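Local coordinates for probable chemoreceptor (Methyl-accepting chemotaxis) transmembrane protein (Rhizobium meliloti, PDB 6D8V), which probably senses quaternary ammonium compounds through a periplasmic dCache-type domain and passes the signal on to the chemotaxis machinery, at residues A[2-7]-A[244-249]; A[16-21]-A[182-187]. All blocks are in the same frame, centred on the assembly; numbering follows the deposited sequence.

Both contacts use the long N-terminal helix 2-45 of a fold consistent with a double-PDC (dCache) sensor, and their centres lie about 17 Å apart. Interaction 1 sets the start of the helix against strand 243-254, in the four-stranded sheet near the end of the chain. Interaction 2, some four turns on, meets the turn that leaves helix 174-183 and leads toward strand 191-195 of that same sheet. Each is partly buried, with one buried residue: Asp246 in the first, Ile18 in the second. The chemistry differs: carboxylates face each other in interaction 1, with Arg269 as counter-charge, whereas aliphatic branches make most of interaction 2, with Asp21 at its flank.

Interaction 1 of 2, residues A[2-7]-A[244-249]; sequences RVETLV and PFDRVV
Glu4 and Asp246 bring two carboxylates together in a small polar helix-on-sheet contact, where the first turns of helix 2-45 lie against strand 243-254 of what is probably the membrane-proximal module, as in other dCache receptors. Their planes are turned 65° apart, with OE1 of Glu4 3.2 Å from OD1 of Asp246 and OE2 of Glu4 3.3 Å from OD2 of Asp246. All four oxygens are acceptors, so the two groups, if both ionised, would repel each other. In Glu4, CG stands beside the backbone N (chi1 -67°) and a bend at chi2 (-71°) swings the carboxylate to the strand. One turn further along, Val7 points at the sheet and sets CG1 3.9 Å from Asp246 OD2, adding an aliphatic flank; Met233 and Val267 also touch Val7. Arg269 supplies counter-charge: a salt bridge to Asp246 OD1, which also accepts from Asn236 N, and a long, weak ion pair to Glu4 OE2. An alanine here in place of Glu4 would remove this carboxylate and is likely to leave Arg269 without its weak second acidic partner, holding only Asp246 of the pair. With Glu235 also close to Glu4, the cluster is rich in acid, and one carboxylate may take up a proton more readily than usual.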
loop_
_atom_site.group_PDB
_atom_site.type_symbol
_atom_site.label_atom_id
_atom_site.label_comp_id
_atom_site.label_asym_id
_atom_site.label_seq_id
_atom_site.Cartn_x
_atom_site.Cartn_y
_atom_site.Cartn_z
ATOM N N ARG A 2 20.432 17.152 26.774
ATOM C CA ARG A 2 19.423 18.146 26.425
ATOM C C ARG A 2 19.432 18.472 24.937
ATOM O O ARG A 2 18.419 18.948 24.414
ATOM C CB ARG A 2 19.611 19.424 27.254
ATOM C CG ARG A 2 20.510 20.475 26.625
ATOM C CD ARG A 2 21.977 20.113 26.772
ATOM N NE ARG A 2 22.846 21.240 26.447
ATOM C CZ ARG A 2 24.171 21.205 26.529
ATOM N NH1 ARG A 2 24.889 22.275 26.216
ATOM N NH2 ARG A 2 24.781 20.095 26.927
ATOM N N VAL A 3 20.545 18.219 24.247
ATOM C CA VAL A 3 20.569 18.352 22.796
ATOM C C VAL A 3 19.866 17.168 22.143
ATOM O O VAL A 3 18.929 17.338 21.354
ATOM C CB VAL A 3 22.019 18.487 22.301
ATOM C CG1 VAL A 3 22.042 18.911 20.836
ATOM C CG2 VAL A 3 22.792 19.467 23.175
ATOM N N GLU A 4 20.300 15.949 22.472
ATOM C CA GLU A 4 19.678 14.765 21.888
ATOM C C GLU A 4 18.201 14.670 22.240
ATOM O O GLU A 4 17.402 14.213 21.414
ATOM C CB GLU A 4 20.422 13.510 22.336
ATOM C CG GLU A 4 21.838 13.421 21.780
ATOM C CD GLU A 4 21.866 13.134 20.287
ATOM O OE1 GLU A 4 21.471 12.014 19.894
ATOM O OE2 GLU A 4 22.271 14.027 19.508
ATOM N N THR A 5 17.815 15.094 23.444
ATOM C CA THR A 5 16.399 15.066 23.799
ATOM C C THR A 5 15.595 16.007 22.908
ATOM O O THR A 5 14.533 15.633 22.399
ATOM C CB THR A 5 16.220 15.427 25.272
ATOM O OG1 THR A 5 15.105 14.702 25.802
ATOM N N LEU A 6 16.101 17.225 22.689
ATOM C CA LEU A 6 15.416 18.178 21.819
ATOM C C LEU A 6 15.323 17.662 20.386
ATOM O O LEU A 6 14.303 17.857 19.714
ATOM C CB LEU A 6 16.136 19.526 21.861
ATOM C CG LEU A 6 15.787 20.540 20.774
ATOM C CD1 LEU A 6 14.290 20.578 20.549
ATOM C CD2 LEU A 6 16.301 21.914 21.162
ATOM N N VAL A 7 16.378 17.014 19.893
ATOM C CA VAL A 7 16.299 16.404 18.570
ATOM C C VAL A 7 15.220 15.333 18.558
ATOM O O VAL A 7 14.404 15.257 17.630
ATOM C CB VAL A 7 17.672 15.839 18.150
ATOM C CG1 VAL A 7 17.572 15.132 16.811
ATOM C CG2 VAL A 7 18.704 16.955 18.082
ATOM N N PRO A 244 27.040 13.387 10.133
ATOM C CA PRO A 244 26.374 12.264 10.766
ATOM C C PRO A 244 25.136 12.781 11.400
ATOM O O PRO A 244 24.975 13.965 11.585
ATOM C CB PRO A 244 27.389 11.780 11.783
ATOM C CG PRO A 244 28.346 12.898 11.982
ATOM C CD PRO A 244 27.787 14.076 11.279
ATOM N N PHE A 245 24.218 11.887 11.666
ATOM C CA PHE A 245 22.906 12.295 12.062
ATOM C C PHE A 245 22.276 11.272 12.921
ATOM O O PHE A 245 22.834 10.230 13.183
ATOM C CB PHE A 245 22.031 12.571 10.860
ATOM C CG PHE A 245 21.934 11.440 9.903
ATOM C CD1 PHE A 245 21.766 11.687 8.589
ATOM C CD2 PHE A 245 21.987 10.153 10.320
ATOM C CE1 PHE A 245 21.679 10.655 7.707
ATOM C CE2 PHE A 245 21.883 9.124 9.465
ATOM C CZ PHE A 245 21.738 9.367 8.160
ATOM N N ASP A 246 21.093 11.614 13.371
ATOM C CA ASP A 246 20.311 10.715 14.203
ATOM C C ASP A 246 19.121 10.185 13.411
ATOM O O ASP A 246 18.548 10.888 12.574
ATOM C CB ASP A 246 19.805 11.432 15.461
ATOM C CG ASP A 246 20.928 11.935 16.346
ATOM O OD1 ASP A 246 21.755 11.111 16.790
ATOM O OD2 ASP A 246 20.980 13.158 16.598
ATOM N N ARG A 247 18.740 8.941 13.690
ATOM C CA ARG A 247 17.584 8.313 13.056
ATOM C C ARG A 247 16.527 8.094 14.125
ATOM O O ARG A 247 16.736 7.312 15.056
ATOM C CB ARG A 247 17.964 6.992 12.390
ATOM C CG ARG A 247 16.816 6.308 11.665
ATOM C CD ARG A 247 16.951 6.404 10.153
ATOM N NE ARG A 247 17.923 5.445 9.620
ATOM C CZ ARG A 247 18.522 5.563 8.442
ATOM N NH1 ARG A 247 18.262 6.606 7.666
ATOM N NH2 ARG A 247 19.388 4.644 8.047
ATOM N N VAL A 248 15.400 8.788 14.003
ATOM C CA VAL A 248 14.259 8.579 14.883
ATOM C C VAL A 248 13.240 7.717 14.152
ATOM O O VAL A 248 12.878 8.008 13.004
ATOM C CB VAL A 248 13.633 9.913 15.326
ATOM C CG1 VAL A 248 12.348 9.655 16.075
ATOM C CG2 VAL A 248 14.596 10.684 16.197
ATOM N N VAL A 249 12.777 6.662 14.813
ATOM C CA VAL A 249 11.774 5.763 14.257
ATOM C C VAL A 249 10.465 5.989 14.998
ATOM O O VAL A 249 10.446 6.114 16.228
ATOM C CB VAL A 249 12.231 4.294 14.344
ATOM C CG1 VAL A 249 13.691 4.184 13.961
ATOM C CG2 VAL A 249 12.023 3.761 15.734
#

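Interaction 2 of 2, residues A[16-21]-A[182-187]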
loop_
_atom_site.group_PDB
_atom_site.type_symbol
_atom_site.label_atom_id
_atom_site.label_comp_id
_atom_site.label_asym_id
_atom_site.label_seq_id
_atom_site.Cartn_x
_atom_site.Cartn_y
_atom_site.Cartn_z
ATOM N N ARG A 16 4.872 12.694 14.078
ATOM C CA ARG A 16 3.447 12.699 14.392
ATOM C C ARG A 16 2.651 13.372 13.278
ATOM O O ARG A 16 1.601 12.867 12.864
ATOM C CB ARG A 16 3.213 13.380 15.745
ATOM C CG ARG A 16 1.747 13.539 16.161
ATOM C CD ARG A 16 1.569 13.433 17.679
ATOM N NE ARG A 16 2.624 14.114 18.428
ATOM C CZ ARG A 16 3.560 13.498 19.150
ATOM N NH1 ARG A 16 3.577 12.173 19.243
ATOM N NH2 ARG A 16 4.480 14.209 19.796
ATOM N N ALA A 17 3.151 14.494 12.757
ATOM C CA ALA A 17 2.503 15.147 11.622
ATOM C C ALA A 17 2.504 14.262 10.376
ATOM O O ALA A 17 1.490 14.173 9.675
ATOM C CB ALA A 17 3.191 16.476 11.324
ATOM N N ILE A 18 3.638 13.617 10.071
ATOM C CA ILE A 18 3.737 12.792 8.867
ATOM C C ILE A 18 2.824 11.587 8.973
ATOM O O ILE A 18 2.193 11.180 7.989
ATOM C CB ILE A 18 5.193 12.349 8.628
ATOM C CG1 ILE A 18 6.118 13.556 8.368
ATOM C CG2 ILE A 18 5.261 11.288 7.513
ATOM C CD1 ILE A 18 5.620 14.499 7.288
ATOM N N ALA A 19 2.751 10.988 10.167
ATOM C CA ALA A 19 1.989 9.760 10.344
ATOM C C ALA A 19 0.496 9.998 10.154
ATOM O O ALA A 19 -0.202 9.169 9.558
ATOM C CB ALA A 19 2.272 9.161 11.725
ATOM N N SER A 20 -0.024 11.120 10.654
ATOM C CA SER A 20 -1.460 11.347 10.504
ATOM C C SER A 20 -1.824 11.623 9.050
ATOM O O SER A 20 -2.940 11.310 8.619
ATOM C CB SER A 20 -1.923 12.491 11.398
ATOM O OG SER A 20 -1.613 13.734 10.818
ATOM N N ASP A 21 -0.898 12.200 8.281
ATOM C CA ASP A 21 -1.139 12.385 6.859
ATOM C C ASP A 21 -1.136 11.053 6.119
ATOM O O ASP A 21 -2.064 10.769 5.354
ATOM C CB ASP A 21 -0.107 13.340 6.269
ATOM C CG ASP A 21 -0.468 13.784 4.872
ATOM O OD1 ASP A 21 -0.483 12.932 3.961
ATOM O OD2 ASP A 21 -0.767 14.981 4.690
ATOM N N SER A 182 7.597 14.359 0.501
ATOM C CA SER A 182 8.133 15.654 0.118
ATOM C C SER A 182 7.062 16.725 -0.025
ATOM O O SER A 182 7.401 17.911 -0.031
ATOM C CB SER A 182 8.917 15.537 -1.192
ATOM O OG SER A 182 10.249 15.107 -0.934
ATOM N N ALA A 183 5.814 16.378 -0.213
ATOM C CA ALA A 183 4.778 17.396 -0.168
ATOM C C ALA A 183 4.571 17.991 1.217
ATOM O O ALA A 183 4.292 19.155 1.359
ATOM C CB ALA A 183 3.490 16.899 -0.748
ATOM N N VAL A 184 4.743 17.178 2.245
ATOM C CA VAL A 184 4.774 17.648 3.608
ATOM C C VAL A 184 6.227 17.492 4.056
ATOM O O VAL A 184 6.754 16.408 4.147
ATOM C CB VAL A 184 3.761 16.870 4.465
ATOM C CG1 VAL A 184 2.509 16.568 3.677
ATOM C CG2 VAL A 184 4.311 15.570 4.947
ATOM N N LYS A 185 6.892 18.594 4.312
ATOM C CA LYS A 185 8.308 18.691 4.078
ATOM C C LYS A 185 9.229 17.990 5.030
ATOM O O LYS A 185 8.849 17.612 6.085
ATOM C CB LYS A 185 8.676 20.138 3.890
ATOM C CG LYS A 185 10.132 20.391 3.642
ATOM C CD LYS A 185 10.641 21.491 4.550
ATOM C CE LYS A 185 11.748 22.235 3.855
ATOM N NZ LYS A 185 12.722 22.724 4.863
ATOM N N PRO A 186 10.516 17.751 4.541
ATOM C CA PRO A 186 11.467 17.230 5.528
ATOM C C PRO A 186 12.231 18.285 6.339
ATOM O O PRO A 186 12.107 19.449 6.043
ATOM C CB PRO A 186 12.443 16.516 4.669
ATOM C CG PRO A 186 12.701 17.509 3.634
ATOM C CD PRO A 186 11.311 17.825 3.216
ATOM N N PHE A 187 13.082 17.869 7.276
ATOM C CA PHE A 187 13.507 18.654 8.444
ATOM C C PHE A 187 14.319 19.916 8.089
ATOM O O PHE A 187 14.651 20.759 8.930
ATOM C CB PHE A 187 14.217 17.765 9.452
ATOM C CG PHE A 187 14.493 18.414 10.780
ATOM C CD1 PHE A 187 13.704 18.143 11.883
ATOM C CD2 PHE A 187 15.562 19.240 10.962
ATOM C CE1 PHE A 187 13.956 18.711 13.125
ATOM C CE2 PHE A 187 15.819 19.819 12.197
ATOM C CZ PHE A 187 15.026 19.548 13.281
#
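Ile18 and Val184 form the apolar half of a helix-to-turn contact in what is probably a dCache-type fold, where helix 2-45 passes the end of helix 174-183 and the chain heads for the four-stranded sheet of the probable second PDC module. Val184 is the first residue after helix 174-183 to leave helical phi/psi, and its CB points toward the long helix; its CA lies 7.2 Å from the CA of Ile18. The ethyl arm of Ile18 does the reaching: CG1 stands beside the backbone N (chi1 -63°), and CD1 turns to the CG2 branch of Val184. That methyl pair is modelled too close for its spacing to be trusted, so the packing is better judged from the backbone separation and the oblique approach of the two side chains. Val263 of strand 259-268 touches Ile18 as well, so the buried side joins helix, turn and sheet. The other flank is looser and polar. One turn on, partly exposed Asp21 extends its carboxylate from a CG anti to the backbone N (chi1 -169°), and its OD1 has a long, weak ion pair with Arg180. The CB of exposed Lys185 points away from the helix. At this outer margin, OD2 of Asp21 lies 3.8 Å from CG1 of Val184.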